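Local coordinates for L0028 (Mitochondria associated protein) (Escherichia coli, PDB 3GCG) that probably acts as a bacterial effector guanine nucleotide exchange factor that switches on the host Rho-family GTPase Cdc42, at residues T24-Q29 with Q105-F110; Q41-Q46 with Q97-H102; Q112-Q117 with T132-Q137; E116-R121 with I125-T130. All coordinates share one frame; numbering follows the deposited sequence.

Contact 1. Residues T24-Q29 with Q105-F110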
loop_
_atom_site.group_PDB
_atom_site.type_symbol
_atom_site.label_atom_id
_atom_site.label_comp_id
_atom_site.label_asym_id
_atom_site.label_seq_id
_atom_site.Cartn_x
_atom_site.Cartn_y
_atom_site.Cartn_z
ATOM N N THR B 24 19.154 -1.761 10.046
ATOM C CA THR B 24 19.371 -2.625 8.890
ATOM C C THR B 24 19.518 -4.076 9.316
ATOM O O THR B 24 18.978 -4.975 8.671
ATOM C CB THR B 24 20.635 -2.211 8.093
ATOM O OG1 THR B 24 20.453 -0.905 7.540
ATOM C CG2 THR B 24 20.896 -3.193 6.964
ATOM N N ASN B 25 20.250 -4.308 10.401
ATOM C CA ASN B 25 20.436 -5.671 10.882
ATOM C C ASN B 25 19.117 -6.265 11.330
ATOM O O ASN B 25 18.873 -7.456 11.157
ATOM C CB ASN B 25 21.451 -5.711 12.028
ATOM C CG ASN B 25 22.880 -5.702 11.529
ATOM O OD1 ASN B 25 23.227 -4.942 10.622
ATOM N ND2 ASN B 25 23.720 -6.546 12.116
ATOM N N GLN B 26 18.263 -5.428 11.904
ATOM C CA GLN B 26 16.956 -5.886 12.359
ATOM C C GLN B 26 16.031 -6.094 11.156
ATOM O O GLN B 26 15.178 -6.974 11.160
ATOM C CB GLN B 26 16.364 -4.876 13.348
ATOM C CG GLN B 26 17.068 -4.883 14.708
ATOM C CD GLN B 26 16.459 -3.903 15.704
ATOM O OE1 GLN B 26 15.287 -3.540 15.602
ATOM N NE2 GLN B 26 17.252 -3.490 16.686
ATOM N N LEU B 27 16.215 -5.284 10.119
ATOM C CA LEU B 27 15.410 -5.418 8.908
ATOM C C LEU B 27 15.839 -6.717 8.208
ATOM O O LEU B 27 15.005 -7.509 7.778
ATOM C CB LEU B 27 15.656 -4.229 7.981
ATOM C CG LEU B 27 14.752 -3.991 6.765
ATOM C CD1 LEU B 27 15.594 -3.346 5.682
ATOM C CD2 LEU B 27 14.135 -5.275 6.241
ATOM N N LEU B 28 17.148 -6.928 8.106
ATOM C CA LEU B 28 17.679 -8.128 7.464
ATOM C C LEU B 28 17.246 -9.385 8.207
ATOM O O LEU B 28 16.909 -10.395 7.587
ATOM C CB LEU B 28 19.206 -8.050 7.390
ATOM C CG LEU B 28 19.681 -6.943 6.447
ATOM C CD1 LEU B 28 21.192 -6.796 6.511
ATOM C CD2 LEU B 28 19.222 -7.261 5.029
ATOM N N GLN B 29 17.254 -9.321 9.535
ATOM C CA GLN B 29 16.833 -10.463 10.337
ATOM C C GLN B 29 15.401 -10.832 9.997
ATOM O O GLN B 29 15.080 -12.010 9.836
ATOM C CB GLN B 29 16.914 -10.152 11.835
ATOM C CG GLN B 29 18.312 -10.148 12.409
ATOM C CD GLN B 29 18.298 -10.135 13.924
ATOM O OE1 GLN B 29 17.725 -11.032 14.557
ATOM N NE2 GLN B 29 18.924 -9.119 14.519
ATOM N N GLN B 105 7.607 0.925 10.510
ATOM C CA GLN B 105 6.318 1.201 11.132
ATOM C C GLN B 105 6.018 0.350 12.364
ATOM O O GLN B 105 5.403 0.837 13.320
ATOM C CB GLN B 105 5.207 1.045 10.085
ATOM C CG GLN B 105 3.812 1.466 10.538
ATOM C CD GLN B 105 3.135 0.418 11.393
ATOM O OE1 GLN B 105 3.225 -0.779 11.113
ATOM N NE2 GLN B 105 2.442 0.857 12.434
ATOM N N SER B 106 6.445 -0.911 12.353
ATOM C CA SER B 106 6.192 -1.794 13.486
ATOM C C SER B 106 7.466 -2.234 14.218
ATOM O O SER B 106 7.480 -3.255 14.910
ATOM C CB SER B 106 5.394 -3.023 13.033
ATOM O OG SER B 106 6.051 -3.731 11.996
ATOM N N ASN B 107 8.526 -1.451 14.066
ATOM C CA ASN B 107 9.806 -1.739 14.708
ATOM C C ASN B 107 9.892 -1.014 16.058
ATOM O O ASN B 107 9.617 0.180 16.147
ATOM C CB ASN B 107 10.939 -1.304 13.771
ATOM C CG ASN B 107 12.314 -1.513 14.373
ATOM O OD1 ASN B 107 12.865 -0.621 15.026
ATOM N ND2 ASN B 107 12.876 -2.700 14.160
ATOM N N LYS B 108 10.268 -1.749 17.103
ATOM C CA LYS B 108 10.375 -1.208 18.466
ATOM C C LYS B 108 11.368 -0.062 18.595
ATOM O O LYS B 108 11.022 1.032 19.051
ATOM C CB LYS B 108 10.807 -2.300 19.445
ATOM C CG LYS B 108 9.973 -3.553 19.441
ATOM C CD LYS B 108 10.624 -4.614 20.323
ATOM C CE LYS B 108 9.960 -5.969 20.142
ATOM N NZ LYS B 108 10.631 -7.031 20.950
ATOM N N TYR B 109 12.613 -0.334 18.216
ATOM C CA TYR B 109 13.680 0.656 18.297
ATOM C C TYR B 109 13.284 1.954 17.597
ATOM O O TYR B 109 13.428 3.045 18.154
ATOM C CB TYR B 109 14.960 0.074 17.682
ATOM C CG TYR B 109 16.133 1.032 17.622
ATOM C CD1 TYR B 109 16.524 1.765 18.742
ATOM C CD2 TYR B 109 16.874 1.178 16.446
ATOM C CE1 TYR B 109 17.631 2.626 18.696
ATOM C CE2 TYR B 109 17.980 2.031 16.386
ATOM C CZ TYR B 109 18.349 2.750 17.513
ATOM O OH TYR B 109 19.425 3.597 17.448
ATOM N N PHE B 110 12.784 1.831 16.373
ATOM C CA PHE B 110 12.354 2.989 15.603
ATOM C C PHE B 110 11.226 3.766 16.283
ATOM O O PHE B 110 11.258 4.993 16.354
ATOM C CB PHE B 110 11.865 2.564 14.224
ATOM C CG PHE B 110 11.291 3.701 13.424
ATOM C CD1 PHE B 110 12.132 4.622 12.801
ATOM C CD2 PHE B 110 9.907 3.872 13.326
ATOM C CE1 PHE B 110 11.602 5.697 12.094
ATOM C CE2 PHE B 110 9.371 4.939 12.623
ATOM C CZ PHE B 110 10.218 5.856 12.005
HETATM O O HOH W 1 13.606 -2.969 17.654
#

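Contact 2. Residues Q41-Q46 with Q97-H102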
loop_
_atom_site.group_PDB
_atom_site.type_symbol
_atom_site.label_atom_id
_atom_site.label_comp_id
_atom_site.label_asym_id
_atom_site.label_seq_id
_atom_site.Cartn_x
_atom_site.Cartn_y
_atom_site.Cartn_z
ATOM N N GLN B 41 18.847 -11.948 -0.812
ATOM C CA GLN B 41 19.121 -11.537 -2.188
ATOM C C GLN B 41 17.851 -11.145 -2.934
ATOM O O GLN B 41 17.773 -10.084 -3.547
ATOM C CB GLN B 41 19.791 -12.673 -2.960
ATOM C CG GLN B 41 20.902 -13.401 -2.226
ATOM C CD GLN B 41 21.322 -14.677 -2.956
ATOM O OE1 GLN B 41 20.487 -15.538 -3.258
ATOM N NE2 GLN B 41 22.616 -14.801 -3.241
ATOM N N GLN B 42 16.862 -12.026 -2.902
ATOM C CA GLN B 42 15.611 -11.756 -3.588
ATOM C C GLN B 42 14.973 -10.501 -3.009
ATOM O O GLN B 42 14.562 -9.607 -3.752
ATOM C CB GLN B 42 14.685 -12.960 -3.461
ATOM C CG GLN B 42 15.300 -14.222 -4.038
ATOM C CD GLN B 42 15.883 -13.991 -5.419
ATOM O OE1 GLN B 42 15.157 -13.680 -6.362
ATOM N NE2 GLN B 42 17.202 -14.133 -5.542
ATOM N N TRP B 43 14.912 -10.427 -1.683
ATOM C CA TRP B 43 14.352 -9.256 -1.027
ATOM C C TRP B 43 15.072 -7.994 -1.507
ATOM O O TRP B 43 14.433 -6.989 -1.830
ATOM C CB TRP B 43 14.492 -9.352 0.497
ATOM C CG TRP B 43 14.131 -8.060 1.161
ATOM C CD1 TRP B 43 12.869 -7.594 1.418
ATOM C CD2 TRP B 43 15.028 -7.007 1.530
ATOM N NE1 TRP B 43 12.928 -6.319 1.921
ATOM C CE2 TRP B 43 14.242 -5.935 2.009
ATOM C CE3 TRP B 43 16.424 -6.868 1.520
ATOM C CZ2 TRP B 43 14.801 -4.733 2.453
ATOM C CZ3 TRP B 43 16.979 -5.675 1.960
ATOM C CH2 TRP B 43 16.166 -4.625 2.429
ATOM N N PHE B 44 16.401 -8.049 -1.546
ATOM C CA PHE B 44 17.203 -6.897 -1.973
ATOM C C PHE B 44 16.824 -6.438 -3.380
ATOM O O PHE B 44 16.623 -5.247 -3.619
ATOM C CB PHE B 44 18.699 -7.239 -1.939
ATOM C CG PHE B 44 19.599 -6.064 -2.217
ATOM C CD1 PHE B 44 19.902 -5.147 -1.212
ATOM C CD2 PHE B 44 20.127 -5.859 -3.495
ATOM C CE1 PHE B 44 20.722 -4.032 -1.475
ATOM C CE2 PHE B 44 20.947 -4.749 -3.774
ATOM C CZ PHE B 44 21.245 -3.834 -2.764
ATOM N N GLN B 45 16.733 -7.390 -4.305
ATOM C CA GLN B 45 16.374 -7.094 -5.688
ATOM C C GLN B 45 15.004 -6.421 -5.788
ATOM O O GLN B 45 14.854 -5.384 -6.440
ATOM C CB GLN B 45 16.370 -8.385 -6.522
ATOM C CG GLN B 45 17.756 -8.913 -6.890
ATOM C CD GLN B 45 17.708 -10.169 -7.763
ATOM O OE1 GLN B 45 17.094 -10.183 -8.836
ATOM N NE2 GLN B 45 18.368 -11.229 -7.305
ATOM N N GLN B 46 14.011 -7.017 -5.135
ATOM C CA GLN B 46 12.654 -6.490 -5.162
ATOM C C GLN B 46 12.529 -5.100 -4.542
ATOM O O GLN B 46 11.903 -4.213 -5.116
ATOM C CB GLN B 46 11.712 -7.450 -4.441
ATOM C CG GLN B 46 11.812 -8.870 -4.941
ATOM C CD GLN B 46 10.621 -9.709 -4.535
ATOM O OE1 GLN B 46 9.934 -9.404 -3.554
ATOM N NE2 GLN B 46 10.373 -10.780 -5.281
ATOM N N GLN B 97 5.313 1.416 -2.615
ATOM C CA GLN B 97 5.408 1.088 -1.190
ATOM C C GLN B 97 6.655 0.259 -0.911
ATOM O O GLN B 97 6.784 -0.882 -1.359
ATOM C CB GLN B 97 4.170 0.308 -0.723
ATOM C CG GLN B 97 2.822 1.029 -0.896
ATOM C CD GLN B 97 2.675 2.229 0.020
ATOM O OE1 GLN B 97 2.969 2.149 1.209
ATOM N NE2 GLN B 97 2.200 3.343 -0.526
ATOM N N SER B 98 7.566 0.853 -0.156
ATOM C CA SER B 98 8.834 0.239 0.214
ATOM C C SER B 98 8.650 -0.640 1.450
ATOM O O SER B 98 8.020 -0.228 2.411
ATOM C CB SER B 98 9.851 1.352 0.502
ATOM O OG SER B 98 10.949 0.890 1.267
ATOM N N SER B 99 9.201 -1.845 1.438
ATOM C CA SER B 99 9.047 -2.702 2.603
ATOM C C SER B 99 9.922 -2.185 3.738
ATOM O O SER B 99 9.763 -2.594 4.881
ATOM C CB SER B 99 9.404 -4.155 2.269
ATOM O OG SER B 99 10.794 -4.324 2.063
ATOM N N ILE B 100 10.846 -1.279 3.422
ATOM C CA ILE B 100 11.717 -0.703 4.444
ATOM C C ILE B 100 10.889 0.243 5.307
ATOM O O ILE B 100 10.987 0.231 6.530
ATOM C CB ILE B 100 12.889 0.114 3.829
ATOM C CG1 ILE B 100 13.853 -0.803 3.079
ATOM C CG2 ILE B 100 13.646 0.844 4.927
ATOM C CD1 ILE B 100 14.924 -0.048 2.327
ATOM N N GLY B 101 10.081 1.073 4.656
ATOM C CA GLY B 101 9.246 2.009 5.386
ATOM C C GLY B 101 8.196 1.263 6.184
ATOM O O GLY B 101 7.847 1.653 7.294
ATOM N N HIS B 102 7.682 0.179 5.620
ATOM C CA HIS B 102 6.671 -0.588 6.322
ATOM C C HIS B 102 7.290 -1.349 7.476
ATOM O O HIS B 102 6.668 -1.512 8.523
ATOM C CB HIS B 102 5.956 -1.524 5.357
ATOM C CG HIS B 102 4.952 -0.825 4.499
ATOM N ND1 HIS B 102 3.898 -0.106 5.027
ATOM C CD2 HIS B 102 4.842 -0.719 3.155
ATOM C CE1 HIS B 102 3.184 0.409 4.044
ATOM N NE2 HIS B 102 3.735 0.052 2.898
#

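Contact 3. Residues Q112-Q117 with T132-Q137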
loop_
_atom_site.group_PDB
_atom_site.type_symbol
_atom_site.label_atom_id
_atom_site.label_comp_id
_atom_site.label_asym_id
_atom_site.label_seq_id
_atom_site.Cartn_x
_atom_site.Cartn_y
_atom_site.Cartn_z
ATOM N N GLN B 112 10.466 3.841 19.415
ATOM C CA GLN B 112 10.923 4.406 20.679
ATOM C C GLN B 112 11.441 5.804 20.326
ATOM O O GLN B 112 11.242 6.765 21.075
ATOM C CB GLN B 112 12.036 3.526 21.270
ATOM C CG GLN B 112 12.742 4.064 22.521
ATOM C CD GLN B 112 11.790 4.534 23.617
ATOM O OE1 GLN B 112 10.665 4.055 23.736
ATOM N NE2 GLN B 112 12.254 5.470 24.435
ATOM N N LYS B 113 12.078 5.915 19.161
ATOM C CA LYS B 113 12.597 7.197 18.687
ATOM C C LYS B 113 11.438 8.113 18.280
ATOM O O LYS B 113 11.511 9.333 18.434
ATOM C CB LYS B 113 13.532 6.987 17.488
ATOM C CG LYS B 113 14.835 6.267 17.817
ATOM C CD LYS B 113 15.761 7.120 18.669
ATOM C CE LYS B 113 17.039 6.371 18.996
ATOM N NZ LYS B 113 17.974 7.195 19.802
ATOM N N VAL B 114 10.373 7.527 17.748
ATOM C CA VAL B 114 9.198 8.308 17.355
ATOM C C VAL B 114 8.618 8.970 18.608
ATOM O O VAL B 114 8.305 10.165 18.614
ATOM C CB VAL B 114 8.107 7.414 16.713
ATOM C CG1 VAL B 114 6.818 8.190 16.558
ATOM C CG2 VAL B 114 8.581 6.908 15.365
ATOM N N ASP B 115 8.470 8.182 19.667
ATOM C CA ASP B 115 7.952 8.704 20.920
ATOM C C ASP B 115 8.846 9.838 21.399
ATOM O O ASP B 115 8.401 10.980 21.530
ATOM C CB ASP B 115 7.903 7.603 21.975
ATOM C CG ASP B 115 6.980 6.475 21.583
ATOM O OD1 ASP B 115 5.923 6.774 20.997
ATOM O OD2 ASP B 115 7.298 5.298 21.870
ATOM N N GLU B 116 10.109 9.521 21.654
ATOM C CA GLU B 116 11.062 10.523 22.108
ATOM C C GLU B 116 10.914 11.813 21.310
ATOM O O GLU B 116 10.978 12.907 21.862
ATOM C CB GLU B 116 12.487 9.993 21.954
ATOM C CG GLU B 116 12.861 8.891 22.930
ATOM C CD GLU B 116 14.193 8.252 22.588
ATOM O OE1 GLU B 116 14.999 8.903 21.886
ATOM O OE2 GLU B 116 14.439 7.103 23.024
ATOM N N GLN B 117 10.701 11.667 20.007
ATOM C CA GLN B 117 10.556 12.794 19.091
ATOM C C GLN B 117 9.242 13.562 19.210
ATOM O O GLN B 117 9.204 14.766 18.955
ATOM C CB GLN B 117 10.723 12.295 17.656
ATOM C CG GLN B 117 10.253 13.256 16.576
ATOM C CD GLN B 117 11.381 14.049 15.943
ATOM O OE1 GLN B 117 11.255 14.520 14.805
ATOM N NE2 GLN B 117 12.487 14.209 16.670
ATOM N N THR B 132 5.047 8.913 10.289
ATOM C CA THR B 132 5.157 8.782 8.840
ATOM C C THR B 132 6.286 9.645 8.299
ATOM O O THR B 132 6.996 9.239 7.386
ATOM C CB THR B 132 3.855 9.166 8.128
ATOM O OG1 THR B 132 3.725 10.587 8.109
ATOM C CG2 THR B 132 2.673 8.587 8.849
ATOM N N LYS B 133 6.454 10.839 8.859
ATOM C CA LYS B 133 7.523 11.716 8.401
ATOM C C LYS B 133 8.883 11.103 8.707
ATOM O O LYS B 133 9.789 11.148 7.884
ATOM C CB LYS B 133 7.418 13.090 9.060
ATOM C CG LYS B 133 6.320 13.967 8.469
ATOM C CD LYS B 133 6.538 15.422 8.845
ATOM C CE LYS B 133 5.591 16.343 8.084
ATOM N NZ LYS B 133 6.034 17.773 8.156
ATOM N N MET B 134 9.019 10.532 9.898
ATOM C CA MET B 134 10.270 9.904 10.296
ATOM C C MET B 134 10.498 8.631 9.487
ATOM O O MET B 134 11.632 8.275 9.204
ATOM C CB MET B 134 10.261 9.603 11.798
ATOM C CG MET B 134 10.535 10.837 12.663
ATOM S SD MET B 134 10.314 10.572 14.446
ATOM C CE MET B 134 11.837 9.636 14.865
ATOM N N ILE B 135 9.419 7.949 9.111
ATOM C CA ILE B 135 9.549 6.732 8.309
ATOM C C ILE B 135 10.135 7.086 6.942
ATOM O O ILE B 135 10.977 6.358 6.410
ATOM C CB ILE B 135 8.177 6.007 8.112
ATOM C CG1 ILE B 135 7.808 5.241 9.379
ATOM C CG2 ILE B 135 8.243 5.054 6.922
ATOM C CD1 ILE B 135 6.505 4.485 9.277
ATOM N N GLU B 136 9.694 8.200 6.375
ATOM C CA GLU B 136 10.212 8.616 5.078
ATOM C C GLU B 136 11.714 8.903 5.191
ATOM O O GLU B 136 12.517 8.388 4.412
ATOM C CB GLU B 136 9.478 9.869 4.589
ATOM C CG GLU B 136 9.991 10.403 3.258
ATOM C CD GLU B 136 9.677 9.490 2.076
ATOM O OE1 GLU B 136 10.448 9.516 1.090
ATOM O OE2 GLU B 136 8.657 8.763 2.121
ATOM N N GLN B 137 12.086 9.716 6.178
ATOM C CA GLN B 137 13.482 10.086 6.396
ATOM C C GLN B 137 14.436 8.930 6.661
ATOM O O GLN B 137 15.499 8.853 6.055
ATOM C CB GLN B 137 13.603 11.071 7.562
ATOM C CG GLN B 137 12.828 12.363 7.390
ATOM C CD GLN B 137 13.212 13.421 8.416
ATOM O OE1 GLN B 137 13.355 13.130 9.606
ATOM N NE2 GLN B 137 13.372 14.661 7.957
#

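Contact 4. Residues E116-R121 with I125-T130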
loop_
_atom_site.group_PDB
_atom_site.type_symbol
_atom_site.label_atom_id
_atom_site.label_comp_id
_atom_site.label_asym_id
_atom_site.label_seq_id
_atom_site.Cartn_x
_atom_site.Cartn_y
_atom_site.Cartn_z
ATOM N N GLU B 116 10.109 9.521 21.654
ATOM C CA GLU B 116 11.062 10.523 22.108
ATOM C C GLU B 116 10.914 11.813 21.310
ATOM O O GLU B 116 10.978 12.907 21.862
ATOM C CB GLU B 116 12.487 9.993 21.954
ATOM C CG GLU B 116 12.861 8.891 22.930
ATOM C CD GLU B 116 14.193 8.252 22.588
ATOM O OE1 GLU B 116 14.999 8.903 21.886
ATOM O OE2 GLU B 116 14.439 7.103 23.024
ATOM N N GLN B 117 10.701 11.667 20.007
ATOM C CA GLN B 117 10.556 12.794 19.091
ATOM C C GLN B 117 9.242 13.562 19.210
ATOM O O GLN B 117 9.204 14.766 18.955
ATOM C CB GLN B 117 10.723 12.295 17.656
ATOM C CG GLN B 117 10.253 13.256 16.576
ATOM C CD GLN B 117 11.381 14.049 15.943
ATOM O OE1 GLN B 117 11.255 14.520 14.805
ATOM N NE2 GLN B 117 12.487 14.209 16.670
ATOM N N CYS B 118 8.165 12.872 19.572
ATOM C CA CYS B 118 6.865 13.521 19.715
ATOM C C CYS B 118 6.859 14.357 20.982
ATOM O O CYS B 118 6.046 15.271 21.143
ATOM C CB CYS B 118 5.745 12.481 19.779
ATOM S SG CYS B 118 5.334 11.753 18.190
ATOM N N GLY B 119 7.779 14.023 21.878
ATOM C CA GLY B 119 7.905 14.733 23.132
ATOM C C GLY B 119 6.607 15.070 23.840
ATOM O O GLY B 119 5.868 14.185 24.280
ATOM N N LYS B 120 6.337 16.366 23.945
ATOM C CA LYS B 120 5.152 16.868 24.623
ATOM C C LYS B 120 3.836 16.439 23.977
ATOM O O LYS B 120 2.813 16.331 24.655
ATOM C CB LYS B 120 5.216 18.400 24.681
ATOM C CG LYS B 120 6.580 18.944 25.086
ATOM C CD LYS B 120 6.693 20.441 24.825
ATOM C CE LYS B 120 6.234 21.278 26.011
ATOM N NZ LYS B 120 7.361 22.079 26.583
ATOM N N ARG B 121 3.857 16.186 22.673
ATOM C CA ARG B 121 2.630 15.816 21.979
ATOM C C ARG B 121 2.333 14.344 21.781
ATOM O O ARG B 121 3.204 13.540 21.438
ATOM C CB ARG B 121 2.562 16.480 20.605
ATOM C CG ARG B 121 3.622 17.517 20.361
ATOM C CD ARG B 121 4.471 17.130 19.170
ATOM N NE ARG B 121 5.603 18.036 19.020
ATOM C CZ ARG B 121 6.497 17.964 18.041
ATOM N NH1 ARG B 121 6.393 17.020 17.111
ATOM N NH2 ARG B 121 7.495 18.838 17.993
ATOM N N ILE B 125 -3.156 11.605 16.236
ATOM C CA ILE B 125 -2.902 12.073 14.880
ATOM C C ILE B 125 -1.510 12.684 14.693
ATOM O O ILE B 125 -0.770 12.292 13.789
ATOM C CB ILE B 125 -3.962 13.108 14.454
ATOM C CG1 ILE B 125 -5.356 12.492 14.562
ATOM C CG2 ILE B 125 -3.707 13.565 13.020
ATOM C CD1 ILE B 125 -5.529 11.202 13.777
ATOM N N THR B 126 -1.157 13.648 15.535
ATOM C CA THR B 126 0.142 14.295 15.433
ATOM C C THR B 126 1.265 13.268 15.562
ATOM O O THR B 126 2.251 13.325 14.825
ATOM C CB THR B 126 0.312 15.387 16.516
ATOM O OG1 THR B 126 -0.682 16.403 16.324
ATOM C CG2 THR B 126 1.696 16.024 16.423
ATOM N N ARG B 127 1.111 12.335 16.495
ATOM C CA ARG B 127 2.106 11.290 16.690
ATOM C C ARG B 127 2.237 10.467 15.409
ATOM O O ARG B 127 3.341 10.171 14.959
ATOM C CB ARG B 127 1.702 10.372 17.848
ATOM C CG ARG B 127 1.860 8.886 17.517
ATOM C CD ARG B 127 2.943 8.199 18.335
ATOM N NE ARG B 127 3.507 7.055 17.616
ATOM C CZ ARG B 127 4.251 6.110 18.182
ATOM N NH1 ARG B 127 4.509 6.167 19.474
ATOM N NH2 ARG B 127 4.758 5.125 17.457
ATOM N N PHE B 128 1.100 10.103 14.828
ATOM C CA PHE B 128 1.080 9.311 13.605
ATOM C C PHE B 128 1.769 10.038 12.450
ATOM O O PHE B 128 2.582 9.455 11.744
ATOM C CB PHE B 128 -0.364 8.972 13.214
ATOM C CG PHE B 128 -0.473 7.984 12.084
ATOM C CD1 PHE B 128 -0.592 6.616 12.344
ATOM C CD2 PHE B 128 -0.479 8.419 10.760
ATOM C CE1 PHE B 128 -0.718 5.692 11.294
ATOM C CE2 PHE B 128 -0.603 7.501 9.697
ATOM C CZ PHE B 128 -0.726 6.139 9.965
ATOM N N ASN B 129 1.440 11.307 12.252
ATOM C CA ASN B 129 2.067 12.059 11.170
ATOM C C ASN B 129 3.574 12.152 11.392
ATOM O O ASN B 129 4.358 12.034 10.456
ATOM C CB ASN B 129 1.442 13.447 11.053
ATOM C CG ASN B 129 0.005 13.386 10.579
ATOM O OD1 ASN B 129 -0.456 12.343 10.099
ATOM N ND2 ASN B 129 -0.712 14.499 10.700
ATOM N N THR B 130 3.970 12.347 12.640
ATOM C CA THR B 130 5.380 12.418 12.991
ATOM C C THR B 130 6.003 11.076 12.628
ATOM O O THR B 130 7.106 11.023 12.081
ATOM C CB THR B 130 5.552 12.712 14.511
ATOM O OG1 THR B 130 5.211 14.084 14.764
ATOM C CG2 THR B 130 6.987 12.450 14.972
#

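Contact 1. Residues T24-Q29 with Q105-F110
Q26 and N107 meet through complementary torsions: Q26 sets CG opposite its carbonyl carbon (chi1 -72°) and then runs out extended, whereas N107 swings CG to the far side from its own backbone N (chi1 178°). The two side chains cross at about a right angle, and N107 ND2 donates to Q26 OE1 over 2.9 Å in a nearly straight bond (165°). The acceptor lies close to the plane of the N107 amide, while the donor is slightly tilted from the plane of the Q26 carbonyl. At its other end the same amide works as an N-cap, with N107 OD1 accepting from F110 N at 2.8 Å in the first turn of helix 108-118. Q26 OE1 gains a second donor from a water 2.7 Å away, whose oxygen in turn accepts from Y109 N at 2.9 Å. The Y109 hydroxyl turns elsewhere, bonding to N19 N. With a leucine at N107, F110 N would probably lose its cap and Q26 OE1 its direct donor. One primary amide, giving through nitrogen and receiving through oxygen, thus caps the start of helix 108-118 and ties helix 20-32 to it.

Contact 2. Residues Q41-Q46 with Q97-H102
W43 and S99 have the nearest CA atoms of the two segments, 9.2 Å apart, so the space between helix 41-67 and the start of helix 99-105 is bridged by side chains. W43 opens the WxxxE motif that gives this family of effectors its usual name, and E47, one turn further along the same helix, closes it. The indole leaves the helix with CG on the far side from the backbone N (chi1 170°), which carries the pyrrole edge across to the serine. There W43 NE1 donates to S99 OG at 2.9 Å (158°), the oxygen lying near the ring plane. S99 OG sits between its backbone N and carbonyl carbon (chi1 71°), and it also bonds to E47 OE2, so both named residues of the motif converge on one hydroxyl. The neighbouring S98 is the N-cap of helix 99-105: its OG accepts from I100 N at 3.1 Å and is hydrogen-bonded to E47 OE1. The E47 carboxylate therefore stands at the amino end of that helix, where the helix dipole would probably stabilise a negative charge. L27, L28 and V31 of helix 20-32 pack on the indole, making this a buried junction of three helices. Beside the polar bond, I100 CG1 approaches the benzo edge of the ring, 4.1 Å from W43 CZ2.

Contact 3. Residues Q112-Q117 with T132-Q137
K113 O, which accepts the helical bond from Q117 N at 2.9 Å, faces M134: the methionine methyl, M134 CE, comes to 3.6 Å from that oxygen. The polar need of the carbonyl is met inside its own helix, and what crosses to the other helix is apolar packing, with no hydrogen bond between the two segments. M134 carries more than half of the 174 Å² buried here. Its chain sets out extended and then turns at the last torsion (chi3 76°), which brings CE against the backbone of K113 and leaves the sulfur facing the next turn. M134 SD lies 3.4 Å from Q117 CG and 3.7 Å from Q117 CB, so the aliphatic part of the glutamine, bent at its second torsion, lies across the thioether. On another side of the sulfur V114 CG2 reaches M134 SD at 4.2 Å. K113 offers CB to M134 CE before its chain bends away, and its ammonium end bonds to V17 O instead. M134 thus packs against three residues, K113, V114 and Q117, on one face of the partner helix, at the level of V114 and M134, whose CA atoms are 7.3 Å apart. The two segment axes approach to 10.6 Å and run 126° apart, an inclined antiparallel crossing. F110, one turn earlier on helix 108-118, continues the packing on M134 and I135, while F16 packs on Q117, M134 and Q137 and places helices 108-118 and 124-146 beside the first modelled residue of the chain.

Contact 4. Residues E116-R121 with I125-T130
C118 and T130 sit at the heart of a surface contact far from the centre of the chain, where helix 108-118 ends and the chain turns back into helix 124-146. The cysteine is its buried part. C118 SG, placed beside its own backbone N, points at the second helix and lies 3.6 Å from R127 CA and 3.7 Å from T130 CG2. The same threonine methyl meets Q117 CG at 3.7 Å, so it rests between two successive residues of the first helix. Together the two helices form a helical hairpin with a tight connection: a type II' beta turn runs from C118 to R121, closed by R121 N donating to C118 O at 2.8 Å, with G119 leaving the helix at positive phi. What orients T130 is its hydroxyl, which donates to T126 O at 3.1 Å from above the carbonyl plane, while T130 N reaches that oxygen from the opposite face. T126 OG1 bonds back to D123, just before the segment. Putting a glycine at T130 would probably open a gap beside C118 SG and leave T126 O with its backbone donor alone. R121 is poorly ordered, so its place beside T126, CD 4.1 Å from T126 CG2, is uncertain. R127 gives the contact its CA and CB, then carries its guanidinium away toward D115 on helix 108-118, where the modelled ion pair is too short to be relied on.

Overall arrangement
The four contacts show how chemistry changes with depth in an all-helical protein. Contact 2 is wholly buried, yet turns on one directed hydrogen bond beside apolar packing; contact 1, partly buried, uses an amide pair and a water. Both contain an N-cap at the start of a helix, and they touch where L27 packs on W43 and I100. Contacts 3 and 4 hold the same two helices, 108-118 and 124-146, at successive levels: a thioether fills the inner one, while a thiol and a threonine methyl meet at the outer, surface end. F110 and Q105 pack on I135, joining contact 1 to contact 3, whereas contact 4 touches neither contact 1 nor contact 2.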